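Local coordinates for DUF2235 domain-containing protein (Pseudomonas aeruginosa, PDB 4O5P) that probably hydrolyses phospholipids as the type VI secretion effector Tle1, using a catalytic domain of the alpha/beta-hydrolase clan, at residues A156-L161 with E204-E209; T477-A482 with H635-A640; E514-R519 with D555-L560. All coordinates share one frame; numbering follows the deposited sequence.

The three contacts do not touch one another. Contact 1 joins two helices, one of which lies against the mixed beta sheet of the hydrolase fold, where Ser-237, His-379 and Asp-281 have a geometry consistent with a catalytic triad; none of these three residues takes part in any of the contacts. Contacts 2 and 3 both belong to the C-terminal domain. Their centres are 43 Å apart, and the segments of contact 3 fall, in sequence, between those of contact 2. From contact 1 the centres lie 58 Å away for contact 2, across the centre of the chain, and 41 Å away for contact 3. Contacts 2 and 3 are buried, whereas contact 1 lies at the surface.

Contact 1 of 3, residues A156-L161 with E204-E209; sequences ALFYTL and EPKLKE
Phe-158 holds its CG anti to the backbone N (chi1 -167°), which swings the ring round until its CE1 reaches Lys-206 and Glu-209, while Lys-206 folds through two successive bends (chi2 54°, chi3 81°) instead of running straight. The two meet in a loose helix-to-helix contact at the edge of the alpha/beta-hydrolase fold, between helix 139-162 and helix 195-219. The backbones stay well apart: the closest pair of CA atoms, Phe-158 with Lys-206, is 8.6 Å distant, and only 80 Å² of surface is buried in total. CE1 of Phe-158 does the touching on its side. It lies 4.5 Å from CD of Lys-206, which approaches the ring obliquely, whereas OE1 of Glu-209 sits near the ring plane, at the ring edge. No hydrogen bond crosses between the segments. The polar ends pair on their own helix instead, since NZ of Lys-206 makes a weak, 3.3 Å salt bridge to OE2 of Glu-209, and a single methylene, CD, faces the ring at the limit of contact. Behind Phe-158, helix 139-162 is laid on the central sheet, with Leu-157 and Thr-160 reaching Ile-65 of strand 62-71 and Ala-156 reaching Phe-112 of strand 111-116. Within this helix the carbonyl O of Ala-156 takes two bonds from Thr-160 on opposite faces of its plane, from N at 3.0 Å and from OG1 at 2.7 Å.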
loop_
_atom_site.group_PDB
_atom_site.type_symbol
_atom_site.label_atom_id
_atom_site.label_comp_id
_atom_site.label_asym_id
_atom_site.label_seq_id
_atom_site.Cartn_x
_atom_site.Cartn_y
_atom_site.Cartn_z
ATOM N N ALA A 156 -1.342 -22.680 -10.008
ATOM C CA ALA A 156 -0.017 -23.109 -10.440
ATOM C C ALA A 156 0.173 -24.615 -10.273
ATOM O O ALA A 156 0.665 -25.282 -11.190
ATOM C CB ALA A 156 1.069 -22.336 -9.695
ATOM N N LEU A 157 -0.219 -25.152 -9.114
ATOM C CA LEU A 157 -0.094 -26.604 -8.912
ATOM C C LEU A 157 -1.016 -27.361 -9.871
ATOM O O LEU A 157 -0.608 -28.329 -10.506
ATOM C CB LEU A 157 -0.406 -26.986 -7.458
ATOM C CG LEU A 157 0.030 -28.371 -6.968
ATOM C CD1 LEU A 157 1.475 -28.660 -7.371
ATOM C CD2 LEU A 157 -0.127 -28.499 -5.460
ATOM N N PHE A 158 -2.258 -26.890 -9.963
ATOM C CA PHE A 158 -3.294 -27.470 -10.801
ATOM C C PHE A 158 -2.811 -27.589 -12.233
ATOM O O PHE A 158 -3.009 -28.620 -12.874
ATOM C CB PHE A 158 -4.530 -26.570 -10.745
ATOM C CG PHE A 158 -5.781 -27.186 -11.303
ATOM C CD1 PHE A 158 -6.525 -28.083 -10.546
ATOM C CD2 PHE A 158 -6.246 -26.827 -12.564
ATOM C CE1 PHE A 158 -7.688 -28.643 -11.045
ATOM C CE2 PHE A 158 -7.419 -27.382 -13.077
ATOM C CZ PHE A 158 -8.141 -28.291 -12.314
ATOM N N TYR A 159 -2.165 -26.542 -12.740
ATOM C CA TYR A 159 -1.628 -26.598 -14.096
ATOM C C TYR A 159 -0.448 -27.537 -14.150
ATOM O O TYR A 159 -0.269 -28.261 -15.135
ATOM C CB TYR A 159 -1.192 -25.221 -14.600
ATOM C CG TYR A 159 -0.784 -25.220 -16.067
ATOM C CD1 TYR A 159 0.520 -25.521 -16.456
ATOM C CD2 TYR A 159 -1.708 -24.921 -17.057
ATOM C CE1 TYR A 159 0.883 -25.523 -17.791
ATOM C CE2 TYR A 159 -1.359 -24.919 -18.385
ATOM C CZ TYR A 159 -0.064 -25.220 -18.747
ATOM O OH TYR A 159 0.282 -25.215 -20.075
ATOM N N THR A 160 0.367 -27.514 -13.102
ATOM C CA THR A 160 1.536 -28.378 -13.067
ATOM C C THR A 160 1.124 -29.838 -13.246
ATOM O O THR A 160 1.718 -30.557 -14.046
ATOM C CB THR A 160 2.338 -28.196 -11.778
ATOM O OG1 THR A 160 2.808 -26.840 -11.698
ATOM C CG2 THR A 160 3.532 -29.123 -11.771
ATOM N N LEU A 161 0.078 -30.254 -12.538
ATOM C CA LEU A 161 -0.339 -31.660 -12.533
ATOM C C LEU A 161 -1.299 -32.038 -13.661
ATOM O O LEU A 161 -1.146 -33.090 -14.282
ATOM C CB LEU A 161 -0.961 -32.016 -11.178
ATOM C CG LEU A 161 -0.021 -31.828 -9.984
ATOM C CD1 LEU A 161 -0.744 -31.950 -8.644
ATOM C CD2 LEU A 161 1.115 -32.823 -10.052
ATOM N N GLU A 204 -9.626 -26.316 0.998
ATOM C CA GLU A 204 -9.434 -27.741 1.274
ATOM C C GLU A 204 -9.760 -28.745 0.159
ATOM O O GLU A 204 -8.974 -29.668 -0.067
ATOM C CB GLU A 204 -10.109 -28.143 2.588
ATOM C CG GLU A 204 -9.163 -28.114 3.783
ATOM C CD GLU A 204 -9.055 -29.470 4.451
ATOM O OE1 GLU A 204 -10.107 -30.027 4.847
ATOM O OE2 GLU A 204 -7.919 -29.981 4.566
ATOM N N PRO A 205 -10.909 -28.590 -0.528
ATOM C CA PRO A 205 -11.216 -29.571 -1.575
ATOM C C PRO A 205 -10.134 -29.639 -2.647
ATOM O O PRO A 205 -9.733 -30.741 -3.045
ATOM C CB PRO A 205 -12.509 -29.027 -2.191
ATOM C CG PRO A 205 -13.173 -28.326 -1.080
ATOM C CD PRO A 205 -12.043 -27.668 -0.310
ATOM N N LYS A 206 -9.675 -28.483 -3.106
ATOM C CA LYS A 206 -8.625 -28.441 -4.112
ATOM C C LYS A 206 -7.285 -28.968 -3.574
ATOM O O LYS A 206 -6.619 -29.758 -4.245
ATOM C CB LYS A 206 -8.489 -27.025 -4.677
ATOM C CG LYS A 206 -8.249 -26.979 -6.177
ATOM C CD LYS A 206 -9.294 -27.739 -6.954
ATOM C CE LYS A 206 -10.560 -26.936 -7.161
ATOM N NZ LYS A 206 -11.669 -27.854 -7.557
ATOM N N LEU A 207 -6.897 -28.555 -2.367
ATOM C CA LEU A 207 -5.642 -29.029 -1.772
ATOM C C LEU A 207 -5.636 -30.549 -1.604
ATOM O O LEU A 207 -4.597 -31.187 -1.721
ATOM C CB LEU A 207 -5.374 -28.376 -0.413
ATOM C CG LEU A 207 -5.150 -26.868 -0.432
ATOM C CD1 LEU A 207 -4.994 -26.339 0.977
ATOM C CD2 LEU A 207 -3.938 -26.524 -1.279
ATOM N N LYS A 208 -6.793 -31.125 -1.324
ATOM C CA LYS A 208 -6.869 -32.571 -1.171
ATOM C C LYS A 208 -6.778 -33.258 -2.520
ATOM O O LYS A 208 -6.058 -34.249 -2.649
ATOM C CB LYS A 208 -8.131 -32.978 -0.415
ATOM C CG LYS A 208 -8.036 -32.678 1.082
ATOM C CD LYS A 208 -9.313 -33.017 1.822
ATOM C CE LYS A 208 -9.186 -32.675 3.303
ATOM N NZ LYS A 208 -10.520 -32.423 3.922
ATOM N N GLU A 209 -7.486 -32.726 -3.521
ATOM C CA GLU A 209 -7.406 -33.262 -4.883
ATOM C C GLU A 209 -5.956 -33.281 -5.318
ATOM O O GLU A 209 -5.467 -34.266 -5.866
ATOM C CB GLU A 209 -8.146 -32.372 -5.874
ATOM C CG GLU A 209 -9.648 -32.537 -5.965
ATOM C CD GLU A 209 -10.250 -31.535 -6.934
ATOM O OE1 GLU A 209 -9.621 -31.257 -7.983
ATOM O OE2 GLU A 209 -11.343 -31.009 -6.644
#

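Contact 2 of 3, residues T477-A482 with H635-A640; sequences TALITA and HQLFSA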
loop_
_atom_site.group_PDB
_atom_site.type_symbol
_atom_site.label_atom_id
_atom_site.label_comp_id
_atom_site.label_asym_id
_atom_site.label_seq_id
_atom_site.Cartn_x
_atom_site.Cartn_y
_atom_site.Cartn_z
ATOM N N THR A 477 12.587 14.865 7.177
ATOM C CA THR A 477 11.420 15.755 7.145
ATOM C C THR A 477 11.969 17.153 7.210
ATOM O O THR A 477 11.512 18.029 6.474
ATOM C CB THR A 477 10.463 15.534 8.307
ATOM O OG1 THR A 477 9.963 14.186 8.259
ATOM C CG2 THR A 477 9.250 16.495 8.182
ATOM N N ALA A 478 12.969 17.339 8.077
ATOM C CA ALA A 478 13.635 18.640 8.204
ATOM C C ALA A 478 14.280 19.083 6.892
ATOM O O ALA A 478 14.232 20.264 6.548
ATOM C CB ALA A 478 14.665 18.610 9.323
ATOM N N LEU A 479 14.899 18.149 6.176
ATOM C CA LEU A 479 15.555 18.480 4.899
ATOM C C LEU A 479 14.565 18.941 3.827
ATOM O O LEU A 479 14.751 19.995 3.186
ATOM C CB LEU A 479 16.397 17.296 4.403
ATOM C CG LEU A 479 17.056 17.375 3.025
ATOM C CD1 LEU A 479 17.913 18.639 2.894
ATOM C CD2 LEU A 479 17.902 16.108 2.786
ATOM N N ILE A 480 13.495 18.182 3.636
ATOM C CA ILE A 480 12.533 18.604 2.621
ATOM C C ILE A 480 11.788 19.886 3.056
ATOM O O ILE A 480 11.439 20.723 2.222
ATOM C CB ILE A 480 11.587 17.457 2.202
ATOM C CG1 ILE A 480 10.852 17.823 0.912
ATOM C CG2 ILE A 480 10.624 17.125 3.311
ATOM C CD1 ILE A 480 10.041 16.669 0.282
ATOM N N THR A 481 11.587 20.052 4.363
ATOM C CA THR A 481 11.051 21.318 4.877
ATOM C C THR A 481 11.980 22.471 4.486
ATOM O O THR A 481 11.527 23.496 3.964
ATOM C CB THR A 481 10.908 21.295 6.413
ATOM O OG1 THR A 481 9.921 20.324 6.795
ATOM C CG2 THR A 481 10.478 22.683 6.936
ATOM N N ALA A 482 13.280 22.301 4.749
ATOM C CA ALA A 482 14.282 23.300 4.371
ATOM C C ALA A 482 14.191 23.652 2.889
ATOM O O ALA A 482 14.238 24.824 2.532
ATOM C CB ALA A 482 15.694 22.821 4.722
ATOM N N HIS A 635 19.384 27.126 6.318
ATOM C CA HIS A 635 20.617 27.939 6.291
ATOM C C HIS A 635 21.904 27.223 5.854
ATOM O O HIS A 635 22.923 27.876 5.601
ATOM C CB HIS A 635 20.822 28.670 7.616
ATOM C CG HIS A 635 19.735 29.653 7.913
ATOM N ND1 HIS A 635 19.505 30.761 7.126
ATOM C CD2 HIS A 635 18.800 29.682 8.890
ATOM C CE1 HIS A 635 18.481 31.437 7.614
ATOM N NE2 HIS A 635 18.024 30.794 8.674
ATOM N N GLN A 636 21.867 25.899 5.752
ATOM C CA GLN A 636 23.003 25.169 5.218
ATOM C C GLN A 636 22.722 24.730 3.793
ATOM O O GLN A 636 23.631 24.346 3.060
ATOM C CB GLN A 636 23.337 23.979 6.111
ATOM C CG GLN A 636 24.439 24.331 7.113
ATOM C CD GLN A 636 24.219 23.721 8.473
ATOM O OE1 GLN A 636 23.438 22.776 8.622
ATOM N NE2 GLN A 636 24.914 24.253 9.480
ATOM N N LEU A 637 21.454 24.809 3.402
ATOM C CA LEU A 637 21.032 24.426 2.062
ATOM C C LEU A 637 21.240 25.575 1.064
ATOM O O LEU A 637 21.745 25.372 -0.052
ATOM C CB LEU A 637 19.552 24.020 2.093
ATOM C CG LEU A 637 19.124 22.929 1.107
ATOM C CD1 LEU A 637 20.142 21.803 1.088
ATOM C CD2 LEU A 637 17.760 22.365 1.455
ATOM N N PHE A 638 20.854 26.779 1.484
ATOM C CA PHE A 638 20.900 27.969 0.649
ATOM C C PHE A 638 21.748 29.023 1.358
ATOM O O PHE A 638 21.697 29.139 2.583
ATOM C CB PHE A 638 19.477 28.520 0.390
ATOM C CG PHE A 638 18.560 27.541 -0.296
ATOM C CD1 PHE A 638 17.821 26.621 0.443
ATOM C CD2 PHE A 638 18.450 27.526 -1.678
ATOM C CE1 PHE A 638 16.988 25.715 -0.197
ATOM C CE2 PHE A 638 17.632 26.625 -2.315
ATOM C CZ PHE A 638 16.893 25.717 -1.570
ATOM N N SER A 639 22.537 29.779 0.605
ATOM C CA SER A 639 23.308 30.868 1.203
ATOM C C SER A 639 22.394 32.072 1.349
ATOM O O SER A 639 22.506 32.839 2.304
ATOM C CB SER A 639 24.525 31.214 0.347
ATOM O OG SER A 639 24.176 31.254 -1.027
ATOM N N ALA A 640 21.470 32.206 0.402
ATOM C CA ALA A 640 20.467 33.264 0.417
ATOM C C ALA A 640 19.298 32.768 -0.425
ATOM O O ALA A 640 19.394 31.692 -1.019
ATOM C CB ALA A 640 21.054 34.550 -0.170
#
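Helix packing within the C-terminal domain of Tle1 sets the scene here: the end of helix 616-637 leans on the middle of helix 469-487, and the chain then leaves helical geometry at Phe-638. The CA atoms of Ala-482 and Leu-637 come within 7.2 Å, close enough for the small side chain of Ala-482 to meet Leu-637. One methyl does most of the work. CD2 of Leu-637 rests against CB of Ala-482 at 3.9 Å and, at 4.0 Å, against CD1 of Leu-479, whose side chain runs at about a right angle to that of Leu-637. Leu-479 can bring its CD1 to this meeting because its CG stands anti to the backbone N (chi1 174°). Beyond the helix end, Phe-638 brings CE1 obliquely to 4.0 Å from the carbonyl O of Ala-482, and its ring also meets that of Tyr-634, with the two planes at about 30°. Leu-651 and Val-652 of helix 649-657 extend the apolar cluster, touching Leu-479 and Leu-637 respectively. The surroundings are not wholly apolar, since the side chain of Arg-633, on helix 616-637, touches both Leu-479 and Ala-482. With four buried touching residues and no hydrogen bond across the 145 Å² interface, the chemistry is consistent with cohesion mainly by apolar contact, without the directional constraint of polar pairing.

Contact 3 of 3, residues E514-R519 with D555-L560; sequences EALHKR and DQLRDL
Leu-560 drives its two methyls against the backbone and side chains of Leu-516 and His-517, straddling that part of helix 507-528. CD1 of Leu-560 comes to 3.9 Å from the carbonyl O of Leu-516 and to 4.2 Å from CB of Leu-516. The other branch, CD2 of Leu-560, reaches CA of His-517 at 3.6 Å and CB of His-517 at 3.7 Å. The same methyl meets the imidazole at its edge, 3.7 Å from ring atom CD2 of His-517 and close to the ring plane. The two side chains cross obliquely, so the leucine presents a methyl to the rim of the ring and no stack forms. With CG anti to the backbone N (chi1 -170°), the ring of His-517 stands beside its carbonyl carbon and turns this edge to Leu-560. Leu-516 is set differently, with CG anti to its carbonyl carbon (chi1 -66°) and CD1 extended away from CA (chi2 174°). There CD1 of Leu-516 meets CD1 of Leu-557 at 3.8 Å, and these side chains cross at about a right angle. Trp-544 of helix 538-550 touches Leu-516 and Leu-557, and Trp-513 touches Leu-560. The contact joins the loop between helices 538-550 and 571-587 to helix 507-528 within the C-terminal domain. No hydrogen bond or salt bridge crosses between the segments. NE2 of buried His-517 instead bonds to the O of Arg-561, just past Leu-560, and weakly to the O of Lys-564, which implies that NE2 carries a proton and adds direction to the leucine contacts with this same loop.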
loop_
_atom_site.group_PDB
_atom_site.type_symbol
_atom_site.label_atom_id
_atom_site.label_comp_id
_atom_site.label_asym_id
_atom_site.label_seq_id
_atom_site.Cartn_x
_atom_site.Cartn_y
_atom_site.Cartn_z
ATOM N N GLU A 514 -13.933 13.722 -18.110
ATOM C CA GLU A 514 -14.650 13.201 -16.943
ATOM C C GLU A 514 -16.038 12.618 -17.274
ATOM O O GLU A 514 -16.341 11.480 -16.898
ATOM C CB GLU A 514 -14.729 14.240 -15.823
ATOM C CG GLU A 514 -15.661 13.855 -14.673
ATOM C CD GLU A 514 -15.367 12.492 -14.054
ATOM O OE1 GLU A 514 -14.211 12.017 -14.103
ATOM O OE2 GLU A 514 -16.307 11.884 -13.503
ATOM N N ALA A 515 -16.870 13.370 -17.993
ATOM C CA ALA A 515 -18.216 12.881 -18.289
ATOM C C ALA A 515 -18.207 11.640 -19.201
ATOM O O ALA A 515 -19.026 10.708 -19.017
ATOM C CB ALA A 515 -19.086 14.002 -18.858
ATOM N N LEU A 516 -17.278 11.618 -20.163
ATOM C CA LEU A 516 -17.087 10.449 -21.030
ATOM C C LEU A 516 -16.678 9.220 -20.209
ATOM O O LEU A 516 -17.189 8.112 -20.416
ATOM C CB LEU A 516 -16.009 10.712 -22.089
ATOM C CG LEU A 516 -16.270 11.773 -23.156
ATOM C CD1 LEU A 516 -15.040 12.007 -24.030
ATOM C CD2 LEU A 516 -17.461 11.364 -23.999
ATOM N N HIS A 517 -15.738 9.432 -19.292
ATOM C CA HIS A 517 -15.260 8.383 -18.400
ATOM C C HIS A 517 -16.418 7.854 -17.574
ATOM O O HIS A 517 -16.614 6.651 -17.492
ATOM C CB HIS A 517 -14.159 8.932 -17.483
ATOM C CG HIS A 517 -13.429 7.882 -16.698
ATOM N ND1 HIS A 517 -13.798 7.519 -15.417
ATOM C CD2 HIS A 517 -12.339 7.136 -17.001
ATOM C CE1 HIS A 517 -12.977 6.582 -14.973
ATOM N NE2 HIS A 517 -12.078 6.335 -15.911
ATOM N N LYS A 518 -17.180 8.765 -16.978
ATOM C CA LYS A 518 -18.329 8.435 -16.134
ATOM C C LYS A 518 -19.270 7.487 -16.870
ATOM O O LYS A 518 -19.522 6.350 -16.416
ATOM C CB LYS A 518 -19.059 9.722 -15.731
ATOM C CG LYS A 518 -19.998 9.595 -14.526
ATOM C CD LYS A 518 -20.632 10.945 -14.124
ATOM C CE LYS A 518 -19.650 11.882 -13.402
ATOM N NZ LYS A 518 -18.804 12.757 -14.288
ATOM N N ARG A 519 -19.753 7.942 -18.028
ATOM C CA ARG A 519 -20.645 7.113 -18.844
ATOM C C ARG A 519 -20.027 5.748 -19.203
ATOM O O ARG A 519 -20.652 4.697 -18.992
ATOM C CB ARG A 519 -21.074 7.866 -20.108
ATOM C CG ARG A 519 -21.970 7.072 -21.031
ATOM C CD ARG A 519 -23.290 6.686 -20.366
ATOM N NE ARG A 519 -23.984 5.664 -21.146
ATOM C CZ ARG A 519 -25.233 5.252 -20.938
ATOM N NH1 ARG A 519 -25.964 5.773 -19.962
ATOM N NH2 ARG A 519 -25.754 4.313 -21.723
ATOM N N ASP A 555 -11.297 8.426 -32.300
ATOM C CA ASP A 555 -9.913 7.982 -32.159
ATOM C C ASP A 555 -9.436 8.077 -30.712
ATOM O O ASP A 555 -8.859 7.138 -30.172
ATOM C CB ASP A 555 -9.013 8.877 -33.021
ATOM C CG ASP A 555 -8.078 8.091 -33.915
ATOM O OD1 ASP A 555 -8.479 7.781 -35.058
ATOM O OD2 ASP A 555 -6.939 7.800 -33.484
ATOM N N GLN A 556 -9.698 9.221 -30.092
ATOM C CA GLN A 556 -9.172 9.524 -28.767
ATOM C C GLN A 556 -9.841 8.725 -27.648
ATOM O O GLN A 556 -9.292 8.603 -26.555
ATOM C CB GLN A 556 -9.287 11.028 -28.494
ATOM C CG GLN A 556 -8.509 11.876 -29.485
ATOM C CD GLN A 556 -7.085 11.387 -29.655
ATOM O OE1 GLN A 556 -6.707 10.908 -30.722
ATOM N NE2 GLN A 556 -6.290 11.491 -28.598
ATOM N N LEU A 557 -11.021 8.179 -27.924
ATOM C CA LEU A 557 -11.799 7.496 -26.891
ATOM C C LEU A 557 -11.056 6.311 -26.263
ATOM O O LEU A 557 -11.267 5.984 -25.098
ATOM C CB LEU A 557 -13.153 7.065 -27.453
ATOM C CG LEU A 557 -14.386 7.426 -26.629
ATOM C CD1 LEU A 557 -14.290 8.829 -26.055
ATOM C CD2 LEU A 557 -15.633 7.279 -27.482
ATOM N N ARG A 558 -10.162 5.690 -27.025
ATOM C CA ARG A 558 -9.426 4.527 -26.537
ATOM C C ARG A 558 -8.351 4.921 -25.516
ATOM O O ARG A 558 -7.699 4.055 -24.935
ATOM C CB ARG A 558 -8.832 3.744 -27.710
ATOM C CG ARG A 558 -7.893 4.567 -28.572
ATOM C CD ARG A 558 -7.749 3.988 -29.973
ATOM N NE ARG A 558 -6.348 3.945 -30.396
ATOM C CZ ARG A 558 -5.685 4.968 -30.933
ATOM N NH1 ARG A 558 -6.286 6.137 -31.122
ATOM N NH2 ARG A 558 -4.413 4.818 -31.284
ATOM N N ASP A 559 -8.175 6.222 -25.290
ATOM C CA ASP A 559 -7.323 6.689 -24.189
ATOM C C ASP A 559 -8.075 6.687 -22.854
ATOM O O ASP A 559 -7.497 6.979 -21.798
ATOM C CB ASP A 559 -6.751 8.080 -24.475
ATOM C CG ASP A 559 -5.669 8.057 -25.544
ATOM O OD1 ASP A 559 -5.667 7.116 -26.373
ATOM O OD2 ASP A 559 -4.829 8.985 -25.558
ATOM N N LEU A 560 -9.367 6.359 -22.917
ATOM C CA LEU A 560 -10.182 6.184 -21.716
ATOM C C LEU A 560 -9.774 4.907 -21.001
ATOM O O LEU A 560 -9.825 3.824 -21.583
ATOM C CB LEU A 560 -11.677 6.094 -22.062
ATOM C CG LEU A 560 -12.559 7.342 -22.006
ATOM C CD1 LEU A 560 -14.021 7.034 -22.413
ATOM C CD2 LEU A 560 -12.490 7.956 -20.624
#